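Long-range contact in HhaI Restriction Endonuclease (Haemophilus parahaemolyticus, PDB 6UKF), which probably cleaves double-stranded DNA at its cognate sequence as a restriction endonuclease, and is captured here bound to that DNA: residues D135-Y147 with I240-F252. Sequence-based numbering, arbitrary orientation.
Sequences DFIIFPIEHFEHY and ISLFILNEDRKAF. With PO4 (phosphate ion), chain Q.
Ile138 meets the 242-252 part of helix 242-255 with both branches. CG2 lies over the face of the Phe252 ring, 3.8 Å from its centroid, a CH-pi contact; CD1 lies over the centre of one face of the Arg249 guanidinium. Leu245, its CG anti to the backbone N, presents CD1 to both Ile137 CG2, 3.5 Å away, and the edge of the Tyr147 ring, whose CE2 also touches Ile240 CG2. Ile244 CD1 sits over a face of His146, 3.4 Å from the ring centroid.

Outward, the buried Asp248 carboxylate takes a 2.6 Å bond from Tyr147 OH to OD1, met on the anti side and 20° out of plane. Two weak bonds from His143 ND1 reach OD1 and OD2, with ring and carboxylate planes 42° apart. Water 2 donates to Ile138 O and Leu245 O. At the polar edge, Arg249 NH2 binds Phe136 O weakly, while NH1 reaches Tyr13 and Tyr18; His146 ND1 grips a phosphate ion nearly straight.

The arrangement is alpha/beta packing: the 242-252 part of the C-terminal helix crosses strand 136-140, an outermost strand of the mixed sheet, at 72°, with the segment axes 6.8 Å apart at closest approach.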
ATOM      1  N   ASP A 135     -12.919  19.062   1.673  1.00 16.55           N
ATOM      2  CA  ASP A 135     -11.842  20.027   1.816  1.00 16.65           C
ATOM      3  C   ASP A 135     -10.567  19.272   2.166  1.00 12.68           C
ATOM      4  O   ASP A 135     -10.608  18.185   2.751  1.00 12.57           O
ATOM      5  CB  ASP A 135     -12.129  21.037   2.931  1.00 23.38           C
ATOM      6  CG  ASP A 135     -13.270  21.979   2.592  1.00 31.81           C
ATOM      7  OD1 ASP A 135     -13.301  22.500   1.457  1.00 35.55           O
ATOM      8  OD2 ASP A 135     -14.136  22.203   3.464  1.00 36.26           O
ATOM      9  N   PHE A 136      -9.432  19.862   1.812  1.00 12.07           N
ATOM     10  CA  PHE A 136      -8.155  19.228   2.098  1.00 11.31           C
ATOM     11  C   PHE A 136      -7.827  19.340   3.578  1.00 10.90           C
ATOM     12  O   PHE A 136      -8.076  20.367   4.216  1.00 13.98           O
ATOM     13  CB  PHE A 136      -7.043  19.849   1.258  1.00 12.73           C
ATOM     14  CG  PHE A 136      -7.086  19.434  -0.178  1.00 11.56           C
ATOM     15  CD1 PHE A 136      -6.625  18.187  -0.561  1.00 12.64           C
ATOM     16  CD2 PHE A 136      -7.597  20.281  -1.143  1.00 12.46           C
ATOM     17  CE1 PHE A 136      -6.668  17.795  -1.879  1.00 14.08           C
ATOM     18  CE2 PHE A 136      -7.642  19.894  -2.466  1.00 13.55           C
ATOM     19  CZ  PHE A 136      -7.175  18.653  -2.834  1.00 14.41           C
ATOM     20  N   ILE A 137      -7.266  18.264   4.115  1.00  9.61           N
ATOM     21  CA  ILE A 137      -6.909  18.152   5.522  1.00 10.04           C
ATOM     22  C   ILE A 137      -5.454  17.714   5.575  1.00  9.53           C
ATOM     23  O   ILE A 137      -5.101  16.668   5.018  1.00 10.19           O
ATOM     24  CB  ILE A 137      -7.807  17.133   6.241  1.00 11.82           C
ATOM     25  CG1 ILE A 137      -9.267  17.594   6.204  1.00 13.45           C
ATOM     26  CG2 ILE A 137      -7.334  16.928   7.667  1.00 15.92           C
ATOM     27  CD1 ILE A 137     -10.265  16.500   6.505  1.00 16.81           C
ATOM     28  N   ILE A 138      -4.612  18.512   6.225  1.00  9.14           N
ATOM     29  CA  ILE A 138      -3.186  18.234   6.350  1.00  8.33           C
ATOM     30  C   ILE A 138      -2.859  18.191   7.833  1.00  8.76           C
ATOM     31  O   ILE A 138      -3.210  19.115   8.574  1.00 10.01           O
ATOM     32  CB  ILE A 138      -2.340  19.314   5.651  1.00  9.10           C
ATOM     33  CG1 ILE A 138      -2.712  19.416   4.169  1.00 10.33           C
ATOM     34  CG2 ILE A 138      -0.855  19.008   5.819  1.00 10.80           C
ATOM     35  CD1 ILE A 138      -2.122  20.623   3.477  1.00 11.86           C
ATOM     36  N   PHE A 139      -2.180  17.135   8.269  1.00  7.24           N
ATOM     37  CA  PHE A 139      -1.919  17.008   9.694  1.00  8.14           C
ATOM     38  C   PHE A 139      -0.612  16.278   9.946  1.00  7.28           C
ATOM     39  O   PHE A 139      -0.202  15.432   9.140  1.00  7.41           O
ATOM     40  CB  PHE A 139      -3.073  16.304  10.425  1.00  8.44           C
ATOM     41  CG  PHE A 139      -3.299  14.883   9.997  1.00  8.21           C
ATOM     42  CD1 PHE A 139      -2.595  13.849  10.589  1.00  8.85           C
ATOM     43  CD2 PHE A 139      -4.231  14.580   9.021  1.00  8.71           C
ATOM     44  CE1 PHE A 139      -2.807  12.539  10.205  1.00  9.93           C
ATOM     45  CE2 PHE A 139      -4.450  13.273   8.636  1.00 10.17           C
ATOM     46  CZ  PHE A 139      -3.738  12.250   9.230  1.00 10.18           C
ATOM     47  N   PRO A 140       0.054  16.575  11.058  1.00  7.57           N
ATOM     48  CA  PRO A 140       1.305  15.891  11.388  1.00  8.08           C
ATOM     49  C   PRO A 140       1.050  14.501  11.945  1.00  7.71           C
ATOM     50  O   PRO A 140       0.034  14.239  12.592  1.00  7.84           O
ATOM     51  CB  PRO A 140       1.910  16.800  12.464  1.00  8.70           C
ATOM     52  CG  PRO A 140       0.727  17.384  13.148  1.00  9.12           C
ATOM     53  CD  PRO A 140      -0.315  17.571  12.081  1.00  8.46           C
ATOM     54  N   ILE A 141       2.013  13.609  11.697  1.00  7.87           N
ATOM     55  CA  ILE A 141       1.881  12.205  12.091  1.00  8.00           C
ATOM     56  C   ILE A 141       1.579  12.056  13.577  1.00  8.17           C
ATOM     57  O   ILE A 141       0.848  11.143  13.978  1.00  8.24           O
ATOM     58  CB  ILE A 141       3.138  11.418  11.646  1.00  8.69           C
ATOM     59  CG1 ILE A 141       3.039   9.930  12.000  1.00  9.74           C
ATOM     60  CG2 ILE A 141       4.410  12.008  12.254  1.00  9.77           C
ATOM     61  CD1 ILE A 141       1.849   9.221  11.406  1.00 11.72           C
ATOM     62  N   GLU A 142       2.110  12.949  14.415  1.00  8.41           N
ATOM     63  CA  GLU A 142       1.902  12.816  15.853  1.00  9.42           C
ATOM     64  C   GLU A 142       0.441  12.968  16.265  1.00  8.65           C
ATOM     65  O   GLU A 142       0.102  12.600  17.396  1.00  9.29           O
ATOM     66  CB  GLU A 142       2.768  13.817  16.622  1.00 12.04           C
ATOM     67  CG  GLU A 142       2.542  15.267  16.247  1.00 14.70           C
ATOM     68  CD  GLU A 142       3.543  15.782  15.228  1.00 14.24           C
ATOM     69  OE1 GLU A 142       3.797  17.003  15.223  1.00 16.94           O
ATOM     70  OE2 GLU A 142       4.069  14.986  14.416  1.00 11.49           O
ATOM     71  N   HIS A 143      -0.431  13.484  15.394  1.00  8.01           N
ATOM     72  CA  HIS A 143      -1.841  13.670  15.720  1.00  8.55           C
ATOM     73  C   HIS A 143      -2.760  12.745  14.931  1.00  8.65           C
ATOM     74  O   HIS A 143      -3.963  13.005  14.836  1.00  9.35           O
ATOM     75  CB  HIS A 143      -2.247  15.128  15.531  1.00  8.89           C
ATOM     76  CG  HIS A 143      -1.668  16.039  16.564  1.00 11.03           C
ATOM     77  ND1 HIS A 143      -1.958  17.382  16.613  1.00 17.46           N
ATOM     78  CD2 HIS A 143      -0.823  15.798  17.593  1.00 13.49           C
ATOM     79  CE1 HIS A 143      -1.308  17.936  17.619  1.00 19.03           C
ATOM     80  NE2 HIS A 143      -0.612  16.996  18.231  1.00 16.32           N
ATOM     81  N   PHE A 144      -2.214  11.644  14.413  1.00  8.17           N
ATOM     82  CA  PHE A 144      -2.953  10.748  13.527  1.00  8.36           C
ATOM     83  C   PHE A 144      -4.309  10.344  14.093  1.00  8.19           C
ATOM     84  O   PHE A 144      -5.302  10.292  13.357  1.00  8.72           O
ATOM     85  CB  PHE A 144      -2.095   9.504  13.279  1.00  8.95           C
ATOM     86  CG  PHE A 144      -2.565   8.655  12.141  1.00  8.61           C
ATOM     87  CD1 PHE A 144      -2.102   8.886  10.861  1.00  9.23           C
ATOM     88  CD2 PHE A 144      -3.455   7.618  12.350  1.00  9.78           C
ATOM     89  CE1 PHE A 144      -2.524   8.107   9.805  1.00 10.49           C
ATOM     90  CE2 PHE A 144      -3.881   6.838  11.298  1.00  9.87           C
ATOM     91  CZ  PHE A 144      -3.414   7.084  10.025  1.00 10.86           C
ATOM     92  N   GLU A 145      -4.371  10.032  15.389  1.00  9.17           N
ATOM     93  CA  GLU A 145      -5.591   9.464  15.954  1.00 10.11           C
ATOM     94  C   GLU A 145      -6.756  10.444  15.944  1.00  9.42           C
ATOM     95  O   GLU A 145      -7.908  10.018  16.084  1.00 10.83           O
ATOM     96  CB  GLU A 145      -5.339   8.950  17.376  1.00 12.12           C
ATOM     97  CG  GLU A 145      -5.213  10.022  18.463  1.00 13.64           C
ATOM     98  CD  GLU A 145      -3.853  10.702  18.493  1.00 14.26           C
ATOM     99  OE1 GLU A 145      -3.055  10.447  17.648  1.00 13.71           O
ATOM    100  OE2 GLU A 145      -3.610  11.564  19.479  1.00 20.65           O
ATOM    101  N   HIS A 146      -6.488  11.740  15.801  1.00  8.71           N
ATOM    102  CA  HIS A 146      -7.558  12.725  15.747  1.00  9.43           C
ATOM    103  C   HIS A 146      -8.255  12.762  14.396  1.00  8.33           C
ATOM    104  O   HIS A 146      -9.285  13.434  14.266  1.00 10.19           O
ATOM    105  CB  HIS A 146      -7.004  14.109  16.085  1.00  9.75           C
ATOM    106  CG  HIS A 146      -6.453  14.205  17.473  1.00 11.14           C
ATOM    107  ND1 HIS A 146      -7.248  14.108  18.594  1.00 14.10           N
ATOM    108  CD2 HIS A 146      -5.188  14.379  17.920  1.00 13.52           C
ATOM    109  CE1 HIS A 146      -6.495  14.222  19.674  1.00 16.25           C
ATOM    110  NE2 HIS A 146      -5.242  14.388  19.293  1.00 15.83           N
ATOM    111  N   TYR A 147      -7.733  12.052  13.406  1.00  8.18           N
ATOM    112  CA  TYR A 147      -8.236  12.113  12.042  1.00  8.27           C
ATOM    113  C   TYR A 147      -8.766  10.789  11.525  1.00  8.45           C
ATOM    114  O   TYR A 147      -9.737  10.784  10.768  1.00  9.03           O
ATOM    115  CB  TYR A 147      -7.123  12.609  11.113  1.00  9.06           C
ATOM    116  CG  TYR A 147      -6.721  14.022  11.434  1.00  8.80           C
ATOM    117  CD1 TYR A 147      -5.735  14.285  12.374  1.00  8.08           C
ATOM    118  CD2 TYR A 147      -7.353  15.097  10.828  1.00  9.94           C
ATOM    119  CE1 TYR A 147      -5.376  15.580  12.686  1.00  8.59           C
ATOM    120  CE2 TYR A 147      -6.998  16.395  11.131  1.00 10.21           C
ATOM    121  CZ  TYR A 147      -6.014  16.631  12.063  1.00  9.24           C
ATOM    122  OH  TYR A 147      -5.660  17.926  12.359  1.00 10.50           O
ATOM    123  N   ILE A 240     -14.010  15.377  13.180  1.00 12.40           N
ATOM    124  CA  ILE A 240     -12.668  15.879  13.454  1.00 11.30           C
ATOM    125  C   ILE A 240     -12.759  17.226  14.159  1.00 11.52           C
ATOM    126  O   ILE A 240     -13.481  18.127  13.717  1.00 12.51           O
ATOM    127  CB  ILE A 240     -11.874  15.995  12.144  1.00 12.12           C
ATOM    128  CG1 ILE A 240     -11.758  14.627  11.467  1.00 13.01           C
ATOM    129  CG2 ILE A 240     -10.498  16.592  12.403  1.00 13.50           C
ATOM    130  CD1 ILE A 240     -11.256  14.698  10.037  1.00 15.56           C
ATOM    131  N   SER A 241     -12.011  17.374  15.253  1.00 10.82           N
ATOM    132  CA  SER A 241     -11.969  18.643  15.971  1.00 10.17           C
ATOM    133  C   SER A 241     -11.436  19.749  15.072  1.00  9.92           C
ATOM    134  O   SER A 241     -10.324  19.652  14.544  1.00 10.35           O
ATOM    135  CB  SER A 241     -11.071  18.520  17.199  1.00 11.59           C
ATOM    136  OG  SER A 241     -10.778  19.804  17.728  1.00 11.96           O
ATOM    137  N   LEU A 242     -12.214  20.822  14.925  1.00  9.26           N
ATOM    138  CA  LEU A 242     -11.743  21.951  14.132  1.00  9.27           C
ATOM    139  C   LEU A 242     -10.596  22.679  14.817  1.00  8.85           C
ATOM    140  O   LEU A 242      -9.791  23.334  14.148  1.00  9.42           O
ATOM    141  CB  LEU A 242     -12.887  22.925  13.862  1.00  9.80           C
ATOM    142  CG  LEU A 242     -14.104  22.380  13.117  1.00 12.21           C
ATOM    143  CD1 LEU A 242     -15.001  23.535  12.698  1.00 13.39           C
ATOM    144  CD2 LEU A 242     -13.699  21.544  11.912  1.00 15.06           C
ATOM    145  N   PHE A 243     -10.513  22.585  16.143  1.00  9.21           N
ATOM    146  CA  PHE A 243      -9.408  23.202  16.866  1.00  9.56           C
ATOM    147  C   PHE A 243      -8.097  22.492  16.554  1.00  9.46           C
ATOM    148  O   PHE A 243      -7.081  23.134  16.258  1.00  9.74           O
ATOM    149  CB  PHE A 243      -9.713  23.163  18.363  1.00 10.38           C
ATOM    150  CG  PHE A 243      -8.609  23.691  19.215  1.00 12.52           C
ATOM    151  CD1 PHE A 243      -8.421  25.052  19.364  1.00 16.84           C
ATOM    152  CD2 PHE A 243      -7.751  22.824  19.866  1.00 18.02           C
ATOM    153  CE1 PHE A 243      -7.396  25.539  20.147  1.00 20.70           C
ATOM    154  CE2 PHE A 243      -6.726  23.301  20.650  1.00 20.52           C
ATOM    155  CZ  PHE A 243      -6.546  24.661  20.792  1.00 20.53           C
ATOM    156  N   ILE A 244      -8.105  21.159  16.605  1.00  9.52           N
ATOM    157  CA  ILE A 244      -6.923  20.392  16.222  1.00 10.14           C
ATOM    158  C   ILE A 244      -6.587  20.631  14.757  1.00  8.61           C
ATOM    159  O   ILE A 244      -5.420  20.814  14.389  1.00  8.82           O
ATOM    160  CB  ILE A 244      -7.144  18.898  16.528  1.00 12.07           C
ATOM    161  CG1 ILE A 244      -7.364  18.710  18.033  1.00 15.05           C
ATOM    162  CG2 ILE A 244      -5.976  18.064  16.005  1.00 13.21           C
ATOM    163  CD1 ILE A 244      -7.567  17.283  18.464  1.00 19.55           C
ATOM    164  N   LEU A 245      -7.605  20.633  13.898  1.00  8.64           N
ATOM    165  CA  LEU A 245      -7.378  20.844  12.474  1.00  9.34           C
ATOM    166  C   LEU A 245      -6.626  22.146  12.229  1.00  8.66           C
ATOM    167  O   LEU A 245      -5.656  22.186  11.465  1.00  9.13           O
ATOM    168  CB  LEU A 245      -8.726  20.867  11.758  1.00 11.03           C
ATOM    169  CG  LEU A 245      -8.706  20.997  10.238  1.00 15.09           C
ATOM    170  CD1 LEU A 245      -8.354  19.662   9.608  1.00 17.37           C
ATOM    171  CD2 LEU A 245     -10.048  21.506   9.749  1.00 18.38           C
ATOM    172  N   ASN A 246      -7.056  23.225  12.880  1.00  8.62           N
ATOM    173  CA  ASN A 246      -6.442  24.523  12.630  1.00  9.60           C
ATOM    174  C   ASN A 246      -5.006  24.575  13.138  1.00  9.41           C
ATOM    175  O   ASN A 246      -4.121  25.086  12.445  1.00  9.90           O
ATOM    176  CB  ASN A 246      -7.287  25.639  13.245  1.00 12.21           C
ATOM    177  CG  ASN A 246      -8.510  25.968  12.412  1.00 16.69           C
ATOM    178  OD1 ASN A 246      -8.569  25.656  11.222  1.00 22.36           O
ATOM    179  ND2 ASN A 246      -9.490  26.610  13.033  1.00 18.69           N
ATOM    180  N   GLU A 247      -4.746  24.065  14.343  1.00  9.57           N
ATOM    181  CA  GLU A 247      -3.371  24.095  14.830  1.00  9.15           C
ATOM    182  C   GLU A 247      -2.471  23.199  13.988  1.00  8.63           C
ATOM    183  O   GLU A 247      -1.285  23.500  13.810  1.00  8.62           O
ATOM    184  CB  GLU A 247      -3.305  23.733  16.313  1.00 12.14           C
ATOM    185  CG  GLU A 247      -3.640  22.290  16.640  1.00 14.24           C
ATOM    186  CD  GLU A 247      -3.674  22.026  18.135  1.00 16.23           C
ATOM    187  OE1 GLU A 247      -3.517  22.983  18.924  1.00 16.49           O
ATOM    188  OE2 GLU A 247      -3.863  20.855  18.524  1.00 19.57           O
ATOM    189  N   ASP A 248      -3.026  22.118  13.433  1.00  7.88           N
ATOM    190  CA  ASP A 248      -2.237  21.224  12.593  1.00  8.17           C
ATOM    191  C   ASP A 248      -1.901  21.857  11.253  1.00  7.99           C
ATOM    192  O   ASP A 248      -0.815  21.616  10.714  1.00  8.43           O
ATOM    193  CB  ASP A 248      -2.959  19.889  12.427  1.00  8.18           C
ATOM    194  CG  ASP A 248      -2.797  19.016  13.638  1.00  9.87           C
ATOM    195  OD1 ASP A 248      -3.440  18.018  13.744  1.00 10.45           O
ATOM    196  OD2 ASP A 248      -1.914  19.448  14.528  1.00 11.68           O
ATOM    197  N   ARG A 249      -2.804  22.663  10.694  1.00  8.13           N
ATOM    198  CA  ARG A 249      -2.454  23.396   9.484  0.60  9.16           C
ATOM    199  C   ARG A 249      -1.313  24.368   9.760  1.00  8.28           C
ATOM    200  O   ARG A 249      -0.405  24.522   8.936  1.00  8.66           O
ATOM    201  CB  ARG A 249      -3.680  24.114   8.918  0.60 11.17           C
ATOM    202  CG  ARG A 249      -3.446  24.768   7.553  0.60 14.87           C
ATOM    203  CD  ARG A 249      -3.067  23.758   6.465  0.60 16.75           C
ATOM    204  NE  ARG A 249      -4.215  23.057   5.890  0.60 14.40           N
ATOM    205  CZ  ARG A 249      -4.639  23.187   4.632  0.60 13.33           C
ATOM    206  NH1 ARG A 249      -4.019  23.993   3.777  0.60 11.60           N
ATOM    207  NH2 ARG A 249      -5.691  22.496   4.221  0.60 13.46           N
ATOM    208  N   LYS A 250      -1.327  25.016  10.926  1.00  8.97           N
ATOM    209  CA  LYS A 250      -0.226  25.905  11.276  1.00  9.44           C
ATOM    210  C   LYS A 250       1.069  25.130  11.475  1.00  7.82           C
ATOM    211  O   LYS A 250       2.145  25.614  11.110  1.00  8.91           O
ATOM    212  CB  LYS A 250      -0.589  26.723  12.508  1.00 11.13           C
ATOM    213  CG  LYS A 250      -1.563  27.820  12.162  1.00 15.77           C
ATOM    214  CD  LYS A 250      -1.864  28.728  13.326  1.00 20.42           C
ATOM    215  CE  LYS A 250      -2.464  30.029  12.833  1.00 20.71           C
ATOM    216  NZ  LYS A 250      -2.762  30.938  13.965  1.00 21.66           N
ATOM    217  N   ALA A 251       0.990  23.919  12.030  1.00  8.14           N
ATOM    218  CA  ALA A 251       2.188  23.097  12.158  1.00  8.35           C
ATOM    219  C   ALA A 251       2.789  22.797  10.791  1.00  7.71           C
ATOM    220  O   ALA A 251       4.013  22.825  10.622  1.00  8.03           O
ATOM    221  CB  ALA A 251       1.860  21.795  12.887  1.00  9.39           C
ATOM    222  N   PHE A 252       1.942  22.498   9.805  1.00  7.28           N
ATOM    223  CA  PHE A 252       2.439  22.258   8.455  1.00  7.32           C
ATOM    224  C   PHE A 252       3.072  23.514   7.877  1.00  7.14           C
ATOM    225  O   PHE A 252       4.149  23.459   7.271  1.00  7.75           O
ATOM    226  CB  PHE A 252       1.292  21.794   7.560  1.00  7.40           C
ATOM    227  CG  PHE A 252       1.707  21.512   6.146  1.00  8.11           C
ATOM    228  CD1 PHE A 252       2.503  20.416   5.855  1.00  8.38           C
ATOM    229  CD2 PHE A 252       1.306  22.336   5.108  1.00  8.96           C
ATOM    230  CE1 PHE A 252       2.888  20.146   4.558  1.00  9.41           C
ATOM    231  CE2 PHE A 252       1.694  22.072   3.806  1.00 10.11           C
ATOM    232  CZ  PHE A 252       2.482  20.974   3.532  1.00 10.04           C
TER
HETATM  233  P   PO4 Q 714     -10.401  12.567  19.001  1.00 19.72           P
HETATM  234  O1  PO4 Q 714     -11.569  12.145  18.144  1.00 20.22           O
HETATM  235  O2  PO4 Q 714     -10.843  12.657  20.440  1.00 23.69           O
HETATM  236  O3  PO4 Q 714      -9.287  11.557  18.878  1.00 24.24           O
HETATM  237  O4  PO4 Q 714      -9.900  13.917  18.549  1.00 18.11           O
HETATM  238  O   HOH W   1      -6.006  21.120   7.045  1.00 17.76           O
HETATM  239  O   HOH W   2      -5.359  20.354   9.385  1.00 18.35           O
HETATM  240  O   HOH W   3     -10.535  15.065  16.169  1.00 13.41           O